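Local coordinates for glutathione S-transferase (Xanthomonas axonopodis pv. citri, PDB 6NV6), which probably catalyses the conjugation of glutathione to electrophilic substrates, as other theta-class glutathione transferases do, at residues Leu139-Asp144 / Pro180-Leu185; Gln150-Gly155 / Gln186-Arg191. All coordinates share one frame; numbering follows the deposited sequence.

Contact 1 of 2, residues Leu139-Asp144 / Pro180-Leu185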
ATOM      1  N   LEU A 139     -10.397 -11.781  -3.531  1.00 45.34           N
ATOM      2  CA  LEU A 139      -9.294 -11.649  -2.588  1.00 38.86           C
ATOM      3  C   LEU A 139      -9.569 -10.526  -1.601  1.00 42.14           C
ATOM      4  O   LEU A 139      -9.462 -10.711  -0.381  1.00 35.94           O
ATOM      5  CB  LEU A 139      -7.986 -11.396  -3.337  1.00 42.70           C
ATOM      6  CG  LEU A 139      -7.403 -12.621  -4.060  1.00 46.28           C
ATOM      7  CD1 LEU A 139      -6.183 -12.253  -4.907  1.00 33.92           C
ATOM      8  CD2 LEU A 139      -7.084 -13.720  -3.058  1.00 32.73           C
ATOM      9  N   LEU A 140      -9.942  -9.348  -2.113  1.00 37.07           N
ATOM     10  CA  LEU A 140     -10.252  -8.230  -1.229  1.00 38.47           C
ATOM     11  C   LEU A 140     -11.373  -8.566  -0.248  1.00 40.18           C
ATOM     12  O   LEU A 140     -11.390  -8.046   0.877  1.00 30.53           O
ATOM     13  CB  LEU A 140     -10.612  -7.002  -2.058  1.00 32.79           C
ATOM     14  CG  LEU A 140      -9.355  -6.352  -2.632  1.00 38.75           C
ATOM     15  CD1 LEU A 140      -9.701  -5.108  -3.441  1.00 30.62           C
ATOM     16  CD2 LEU A 140      -8.373  -6.049  -1.491  1.00 23.80           C
ATOM     17  N   ALA A 141     -12.312  -9.431  -0.655  1.00 37.66           N
ATOM     18  CA  ALA A 141     -13.367  -9.870   0.253  1.00 36.83           C
ATOM     19  C   ALA A 141     -12.801 -10.463   1.538  1.00 35.54           C
ATOM     20  O   ALA A 141     -13.426 -10.356   2.602  1.00 37.10           O
ATOM     21  CB  ALA A 141     -14.262 -10.886  -0.454  1.00 36.13           C
ATOM     22  N   ARG A 142     -11.612 -11.068   1.468  1.00 32.62           N
ATOM     23  CA  ARG A 142     -10.980 -11.588   2.675  1.00 37.65           C
ATOM     24  C   ARG A 142     -10.552 -10.453   3.602  1.00 35.24           C
ATOM     25  O   ARG A 142     -10.778 -10.510   4.818  1.00 33.94           O
ATOM     26  CB  ARG A 142      -9.787 -12.470   2.304  1.00 41.51           C
ATOM     27  CG  ARG A 142     -10.158 -13.840   1.727  1.00 45.48           C
ATOM     28  CD  ARG A 142      -8.959 -14.472   1.030  1.00 46.67           C
ATOM     29  NE  ARG A 142      -9.334 -15.483   0.041  1.00 60.54           N
ATOM     30  CZ  ARG A 142      -8.468 -16.125  -0.744  1.00 55.38           C
ATOM     31  NH1 ARG A 142      -7.170 -15.872  -0.661  1.00 53.75           N
ATOM     32  NH2 ARG A 142      -8.899 -17.028  -1.610  1.00 59.06           N
ATOM     33  N   ALA A 143      -9.930  -9.413   3.049  1.00 37.24           N
ATOM     34  CA  ALA A 143      -9.590  -8.258   3.865  1.00 34.25           C
ATOM     35  C   ALA A 143     -10.849  -7.570   4.386  1.00 34.63           C
ATOM     36  O   ALA A 143     -10.890  -7.123   5.544  1.00 28.62           O
ATOM     37  CB  ALA A 143      -8.728  -7.301   3.047  1.00 27.41           C
ATOM     38  N   ASP A 144     -11.883  -7.473   3.538  1.00 29.85           N
ATOM     39  CA  ASP A 144     -13.162  -6.913   3.961  1.00 30.67           C
ATOM     40  C   ASP A 144     -13.712  -7.667   5.158  1.00 31.69           C
ATOM     41  O   ASP A 144     -14.298  -7.066   6.064  1.00 32.83           O
ATOM     42  CB  ASP A 144     -14.166  -6.945   2.808  1.00 35.93           C
ATOM     43  CG  ASP A 144     -15.521  -6.352   3.191  1.00 41.38           C
ATOM     44  OD1 ASP A 144     -16.402  -7.104   3.668  1.00 41.10           O
ATOM     45  OD2 ASP A 144     -15.713  -5.126   3.028  1.00 42.86           O
ATOM     46  N   PRO A 180     -17.079  -4.762  -6.631  1.00 35.82           N
ATOM     47  CA  PRO A 180     -18.096  -5.377  -5.777  1.00 38.03           C
ATOM     48  C   PRO A 180     -18.237  -4.611  -4.469  1.00 45.61           C
ATOM     49  O   PRO A 180     -17.324  -3.918  -4.015  1.00 40.97           O
ATOM     50  CB  PRO A 180     -17.545  -6.783  -5.543  1.00 34.56           C
ATOM     51  CG  PRO A 180     -16.069  -6.572  -5.551  1.00 40.31           C
ATOM     52  CD  PRO A 180     -15.813  -5.515  -6.603  1.00 33.94           C
ATOM     53  N   GLU A 181     -19.407  -4.747  -3.856  1.00 49.61           N
ATOM     54  CA  GLU A 181     -19.683  -4.044  -2.609  1.00 50.87           C
ATOM     55  C   GLU A 181     -18.869  -4.678  -1.482  1.00 45.45           C
ATOM     56  O   GLU A 181     -19.093  -5.836  -1.117  1.00 44.30           O
ATOM     57  CB  GLU A 181     -21.179  -4.073  -2.309  1.00 60.76           C
ATOM     58  CG  GLU A 181     -21.933  -2.824  -2.753  1.00 70.73           C
ATOM     59  CD  GLU A 181     -21.958  -1.733  -1.696  1.00 90.88           C
ATOM     60  OE1 GLU A 181     -21.148  -1.811  -0.737  1.00 85.39           O
ATOM     61  OE2 GLU A 181     -22.794  -0.801  -1.828  1.00 94.87           O
ATOM     62  N   LEU A 182     -17.911  -3.929  -0.935  1.00 47.00           N
ATOM     63  CA  LEU A 182     -17.093  -4.382   0.191  1.00 46.36           C
ATOM     64  C   LEU A 182     -17.042  -3.267   1.227  1.00 44.25           C
ATOM     65  O   LEU A 182     -16.093  -2.470   1.259  1.00 43.22           O
ATOM     66  CB  LEU A 182     -15.692  -4.780  -0.261  1.00 43.61           C
ATOM     67  CG  LEU A 182     -15.594  -5.930  -1.265  1.00 45.05           C
ATOM     68  CD1 LEU A 182     -14.208  -5.921  -1.891  1.00 41.93           C
ATOM     69  CD2 LEU A 182     -15.913  -7.272  -0.600  1.00 36.44           C
ATOM     70  N   PRO A 183     -18.028  -3.208   2.125  1.00 48.33           N
ATOM     71  CA  PRO A 183     -18.270  -1.969   2.875  1.00 39.79           C
ATOM     72  C   PRO A 183     -17.330  -1.767   4.047  1.00 39.03           C
ATOM     73  O   PRO A 183     -17.088  -0.621   4.443  1.00 42.79           O
ATOM     74  CB  PRO A 183     -19.722  -2.129   3.352  1.00 38.07           C
ATOM     75  CG  PRO A 183     -20.211  -3.436   2.717  1.00 37.92           C
ATOM     76  CD  PRO A 183     -18.996  -4.247   2.500  1.00 38.39           C
ATOM     77  N   HIS A 184     -16.822  -2.848   4.638  1.00 30.75           N
ATOM     78  CA  HIS A 184     -15.826  -2.667   5.688  1.00 39.34           C
ATOM     79  C   HIS A 184     -14.499  -2.221   5.087  1.00 38.37           C
ATOM     80  O   HIS A 184     -13.858  -1.285   5.587  1.00 34.52           O
ATOM     81  CB  HIS A 184     -15.684  -3.947   6.512  1.00 36.14           C
ATOM     82  CG  HIS A 184     -16.994  -4.483   6.997  1.00 44.82           C
ATOM     83  ND1 HIS A 184     -17.460  -4.259   8.276  1.00 43.94           N
ATOM     84  CD2 HIS A 184     -17.956  -5.196   6.363  1.00 38.48           C
ATOM     85  CE1 HIS A 184     -18.647  -4.822   8.412  1.00 38.58           C
ATOM     86  NE2 HIS A 184     -18.971  -5.396   7.266  1.00 33.45           N
ATOM     87  N   LEU A 185     -14.093  -2.862   3.990  1.00 34.42           N
ATOM     88  CA  LEU A 185     -12.946  -2.389   3.230  1.00 35.91           C
ATOM     89  C   LEU A 185     -13.073  -0.909   2.902  1.00 32.88           C
ATOM     90  O   LEU A 185     -12.109  -0.153   3.042  1.00 35.10           O
ATOM     91  CB  LEU A 185     -12.813  -3.210   1.948  1.00 31.96           C
ATOM     92  CG  LEU A 185     -11.557  -2.930   1.129  1.00 35.78           C
ATOM     93  CD1 LEU A 185     -10.316  -3.567   1.781  1.00 28.10           C
ATOM     94  CD2 LEU A 185     -11.758  -3.404  -0.307  1.00 33.73           C
TER
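The carboxylate of Asp144 and the imidazole of His184 are the flat groups that meet here, their planes 74° apart. Asp144 OD1 comes to the ring at a slant, 3.6 Å from His184 CD2, which is a carbon, so this is a contact and not a bond. OD2 does the polar work: Leu185 N, 2.9 Å from Asp144 OD2, sends it a nearly straight hydrogen bond (173°) from above the carboxylate plane. His184 N adds a weak, strongly bent one to the same oxygen. Asp144 can reach both because its CG stands anti to its backbone N (chi1 -179°), carrying the carboxylate out from helix 126-146 to the first turn of helix 183-193. The contact thus joins two helices of the all-helical C-terminal domain of the glutathione transferase fold.

Beside this polar point lies an apolar patch. Leu182 CD1 rests 3.8 Å from Leu140 CB, while its other methyl, CD2, packs 3.7 Å from Ala141 CA, where the small alanine lets the leucine come close to the helix backbone. Leu185 CD2 lies 4.1 Å from Leu140 CD1, the two side chains crossing at about a right angle. Leu140 also touches Ile169 and Trp172 of helix 163-174 and Phe105 of helix 88-118.

Leu182 occupies the N-cap position but has no polar side chain to serve the first amides, and Pro183, well suited to a first turn, has no N-H to offer. Asp144 supplies the missing acceptor from a neighbouring helix. The positive end of the helix dipole probably stabilises its negative charge in return, favouring the ionised form although the residue is buried.

Contact 2 of 2, residues Gln150-Gly155 / Gln186-Arg191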
ATOM      1  N   GLN A 150     -12.132  -5.974  13.086  1.00 50.61           N
ATOM      2  CA  GLN A 150     -11.382  -4.878  13.678  1.00 47.55           C
ATOM      3  C   GLN A 150     -11.339  -3.731  12.668  1.00 40.93           C
ATOM      4  O   GLN A 150     -11.446  -3.965  11.465  1.00 41.66           O
ATOM      5  CB  GLN A 150      -9.954  -5.291  14.053  1.00 50.34           C
ATOM      6  CG  GLN A 150      -9.885  -6.533  14.927  1.00 57.41           C
ATOM      7  CD  GLN A 150     -10.022  -6.199  16.409  1.00 72.04           C
ATOM      8  OE1 GLN A 150      -9.887  -5.039  16.808  1.00 69.09           O
ATOM      9  NE2 GLN A 150     -10.290  -7.220  17.232  1.00 76.77           N
ATOM     10  N   PRO A 151     -11.174  -2.497  13.142  1.00 43.01           N
ATOM     11  CA  PRO A 151     -11.213  -1.366  12.202  1.00 38.61           C
ATOM     12  C   PRO A 151      -9.944  -1.206  11.372  1.00 39.85           C
ATOM     13  O   PRO A 151      -9.970  -0.459  10.379  1.00 32.46           O
ATOM     14  CB  PRO A 151     -11.443  -0.159  13.125  1.00 32.92           C
ATOM     15  CG  PRO A 151     -10.895  -0.555  14.440  1.00 33.09           C
ATOM     16  CD  PRO A 151     -10.898  -2.060  14.523  1.00 42.91           C
ATOM     17  N   TYR A 152      -8.850  -1.883  11.735  1.00 32.40           N
ATOM     18  CA  TYR A 152      -7.612  -1.811  10.976  1.00 31.33           C
ATOM     19  C   TYR A 152      -7.008  -3.195  10.805  1.00 37.17           C
ATOM     20  O   TYR A 152      -7.193  -4.095  11.634  1.00 37.14           O
ATOM     21  CB  TYR A 152      -6.593  -0.881  11.634  1.00 31.24           C
ATOM     22  CG  TYR A 152      -7.069   0.551  11.640  1.00 38.54           C
ATOM     23  CD1 TYR A 152      -6.897   1.358  10.525  1.00 31.75           C
ATOM     24  CD2 TYR A 152      -7.717   1.089  12.757  1.00 34.59           C
ATOM     25  CE1 TYR A 152      -7.342   2.659  10.519  1.00 37.62           C
ATOM     26  CE2 TYR A 152      -8.165   2.388  12.761  1.00 29.12           C
ATOM     27  CZ  TYR A 152      -7.977   3.173  11.635  1.00 37.79           C
ATOM     28  OH  TYR A 152      -8.419   4.480  11.604  1.00 36.78           O
ATOM     29  N   LEU A 153      -6.312  -3.358   9.681  1.00 34.36           N
ATOM     30  CA  LEU A 153      -5.547  -4.571   9.447  1.00 32.52           C
ATOM     31  C   LEU A 153      -4.585  -4.846  10.587  1.00 28.73           C
ATOM     32  O   LEU A 153      -4.286  -6.008  10.876  1.00 28.62           O
ATOM     33  CB  LEU A 153      -4.778  -4.448   8.139  1.00 26.71           C
ATOM     34  CG  LEU A 153      -5.659  -4.376   6.905  1.00 31.05           C
ATOM     35  CD1 LEU A 153      -4.756  -4.347   5.682  1.00 28.22           C
ATOM     36  CD2 LEU A 153      -6.632  -5.565   6.870  1.00 26.71           C
ATOM     37  N   SER A 154      -4.090  -3.792  11.242  1.00 27.21           N
ATOM     38  CA  SER A 154      -3.207  -3.932  12.392  1.00 35.01           C
ATOM     39  C   SER A 154      -3.968  -4.214  13.679  1.00 39.51           C
ATOM     40  O   SER A 154      -3.332  -4.460  14.715  1.00 34.49           O
ATOM     41  CB  SER A 154      -2.351  -2.673  12.574  1.00 26.00           C
ATOM     42  OG  SER A 154      -1.525  -2.455  11.449  1.00 33.38           O
ATOM     43  N   GLY A 155      -5.306  -4.189  13.641  1.00 31.11           N
ATOM     44  CA  GLY A 155      -6.090  -4.471  14.823  1.00 35.54           C
ATOM     45  C   GLY A 155      -6.896  -3.279  15.304  1.00 39.47           C
ATOM     46  O   GLY A 155      -7.530  -2.583  14.502  1.00 36.39           O
ATOM     47  N   GLN A 186     -14.265  -0.477   2.482  1.00 32.07           N
ATOM     48  CA  GLN A 186     -14.454   0.905   2.054  1.00 30.72           C
ATOM     49  C   GLN A 186     -14.397   1.882   3.225  1.00 32.43           C
ATOM     50  O   GLN A 186     -13.804   2.963   3.110  1.00 29.75           O
ATOM     51  CB  GLN A 186     -15.783   1.037   1.321  1.00 33.29           C
ATOM     52  CG  GLN A 186     -16.135   2.466   0.958  1.00 41.99           C
ATOM     53  CD  GLN A 186     -17.345   2.551   0.060  1.00 52.08           C
ATOM     54  OE1 GLN A 186     -17.675   1.584  -0.633  1.00 52.56           O
ATOM     55  NE2 GLN A 186     -18.019   3.708   0.064  1.00 40.01           N
ATOM     56  N   ALA A 187     -15.029   1.536   4.351  1.00 33.17           N
ATOM     57  CA  ALA A 187     -14.985   2.412   5.520  1.00 30.71           C
ATOM     58  C   ALA A 187     -13.563   2.551   6.047  1.00 35.79           C
ATOM     59  O   ALA A 187     -13.193   3.609   6.578  1.00 31.09           O
ATOM     60  CB  ALA A 187     -15.915   1.880   6.610  1.00 24.50           C
ATOM     61  N   TRP A 188     -12.763   1.487   5.920  1.00 29.54           N
ATOM     62  CA  TRP A 188     -11.349   1.550   6.262  1.00 28.78           C
ATOM     63  C   TRP A 188     -10.617   2.524   5.349  1.00 31.23           C
ATOM     64  O   TRP A 188      -9.827   3.353   5.815  1.00 24.88           O
ATOM     65  CB  TRP A 188     -10.765   0.141   6.174  1.00 26.93           C
ATOM     66  CG  TRP A 188      -9.255  -0.027   6.166  1.00 29.61           C
ATOM     67  CD1 TRP A 188      -8.400   0.139   7.227  1.00 29.71           C
ATOM     68  CD2 TRP A 188      -8.445  -0.496   5.074  1.00 25.31           C
ATOM     69  NE1 TRP A 188      -7.117  -0.169   6.855  1.00 25.48           N
ATOM     70  CE2 TRP A 188      -7.113  -0.568   5.544  1.00 28.89           C
ATOM     71  CE3 TRP A 188      -8.714  -0.859   3.749  1.00 26.12           C
ATOM     72  CZ2 TRP A 188      -6.043  -0.976   4.725  1.00 24.23           C
ATOM     73  CZ3 TRP A 188      -7.649  -1.272   2.937  1.00 31.44           C
ATOM     74  CH2 TRP A 188      -6.331  -1.322   3.432  1.00 23.33           C
ATOM     75  N   TYR A 189     -10.894   2.453   4.048  1.00 27.43           N
ATOM     76  CA  TYR A 189     -10.311   3.406   3.118  1.00 28.27           C
ATOM     77  C   TYR A 189     -10.753   4.826   3.437  1.00 36.27           C
ATOM     78  O   TYR A 189      -9.970   5.770   3.282  1.00 35.25           O
ATOM     79  CB  TYR A 189     -10.698   3.031   1.691  1.00 32.95           C
ATOM     80  CG  TYR A 189     -10.228   4.013   0.644  1.00 31.64           C
ATOM     81  CD1 TYR A 189      -8.904   4.431   0.606  1.00 31.64           C
ATOM     82  CD2 TYR A 189     -11.104   4.514  -0.306  1.00 28.07           C
ATOM     83  CE1 TYR A 189      -8.471   5.319  -0.341  1.00 35.09           C
ATOM     84  CE2 TYR A 189     -10.679   5.407  -1.259  1.00 32.02           C
ATOM     85  CZ  TYR A 189      -9.366   5.806  -1.273  1.00 32.82           C
ATOM     86  OH  TYR A 189      -8.949   6.706  -2.219  1.00 31.83           O
ATOM     87  N   ALA A 190     -12.002   4.996   3.887  1.00 38.52           N
ATOM     88  CA  ALA A 190     -12.470   6.321   4.283  1.00 33.31           C
ATOM     89  C   ALA A 190     -11.692   6.851   5.479  1.00 31.69           C
ATOM     90  O   ALA A 190     -11.434   8.054   5.566  1.00 34.44           O
ATOM     91  CB  ALA A 190     -13.968   6.283   4.588  1.00 27.05           C
ATOM     92  N   ARG A 191     -11.288   5.974   6.397  1.00 26.56           N
ATOM     93  CA  ARG A 191     -10.544   6.432   7.562  1.00 27.77           C
ATOM     94  C   ARG A 191      -9.078   6.654   7.228  1.00 33.48           C
ATOM     95  O   ARG A 191      -8.415   7.498   7.848  1.00 33.62           O
ATOM     96  CB  ARG A 191     -10.679   5.425   8.699  1.00 29.45           C
ATOM     97  CG  ARG A 191     -12.078   5.349   9.278  1.00 35.33           C
ATOM     98  CD  ARG A 191     -12.115   4.435  10.504  1.00 37.25           C
ATOM     99  NE  ARG A 191     -11.754   3.048  10.189  1.00 40.22           N
ATOM    100  CZ  ARG A 191     -12.611   2.101   9.803  1.00 41.26           C
ATOM    101  NH1 ARG A 191     -12.161   0.910   9.421  1.00 43.29           N
ATOM    102  NH2 ARG A 191     -13.913   2.352   9.725  1.00 41.77           N
TER
HETATM  103  O   HOH W   1      -6.773   6.345  10.142  1.00 29.59           O
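Arg191 folds back from helix 183-193 toward the loop at Pro151 and Tyr152. Its chain starts with CG anti to the carbonyl carbon and then bends at chi3 (-62°), which turns the guanidinium over to the backbone of Pro151. There Arg191 NH1 donates to Pro151 O at 2.8 Å, arriving in the carbonyl plane on a lone pair, though the N-H angle is only 136°. Pro151 CB lies over one face of the guanidinium, 3.9 Å from Arg191 NH1, and Ala187 O over the opposite face, sandwiching it; the hydroxyl of Tyr152 sits at its edge. The guanidinium and the tyrosine ring stand nearly perpendicular, and any cation-pi attraction is long and weak. A water joins Tyr152 OH (2.9 Å) to Arg191 O.

Trp188, one turn earlier, has a different first torsion, with CG anti to the backbone N (chi1 166°), which brings the indole up to Tyr152 and Leu153. Tyr152 CD1 meets its edge in plane, 3.8 Å from Trp188 CD1. Leu153 CD1 touches Trp188 CZ2 at 3.7 Å. Asp162, just before helix 163-174, accepts the indole N-H, Leu153 N and Ser154 OG, tying the type I beta turn Tyr152-Gly155 to helix 183-193 of the C-terminal domain.

The long arginine reaches across from a partly exposed position to a carbonyl acceptor, while the broad, buried tryptophan packs beside leucine, its polar N-H satisfied by Asp162.

Overall arrangement
Both contacts belong to the helical C-terminal domain and share helix 183-193, their centres 11 Å apart on the same side of the chain's centre. Contact 1 holds the beginning of that helix against helix 126-146; contact 2 holds its following turns against the loop leading from helix 126-146 to helix 163-174. Each is partly buried, with apolar groups turned inward, in both cases toward helix 163-174. Their polar chemistry runs in opposite senses: in contact 1 a carboxylate accepts backbone amides at a helix start, whereas in contact 2 a guanidinium donates to a loop carbonyl. Aromatic packing and a bridging water are features of contact 2, aliphatic packing of contact 1.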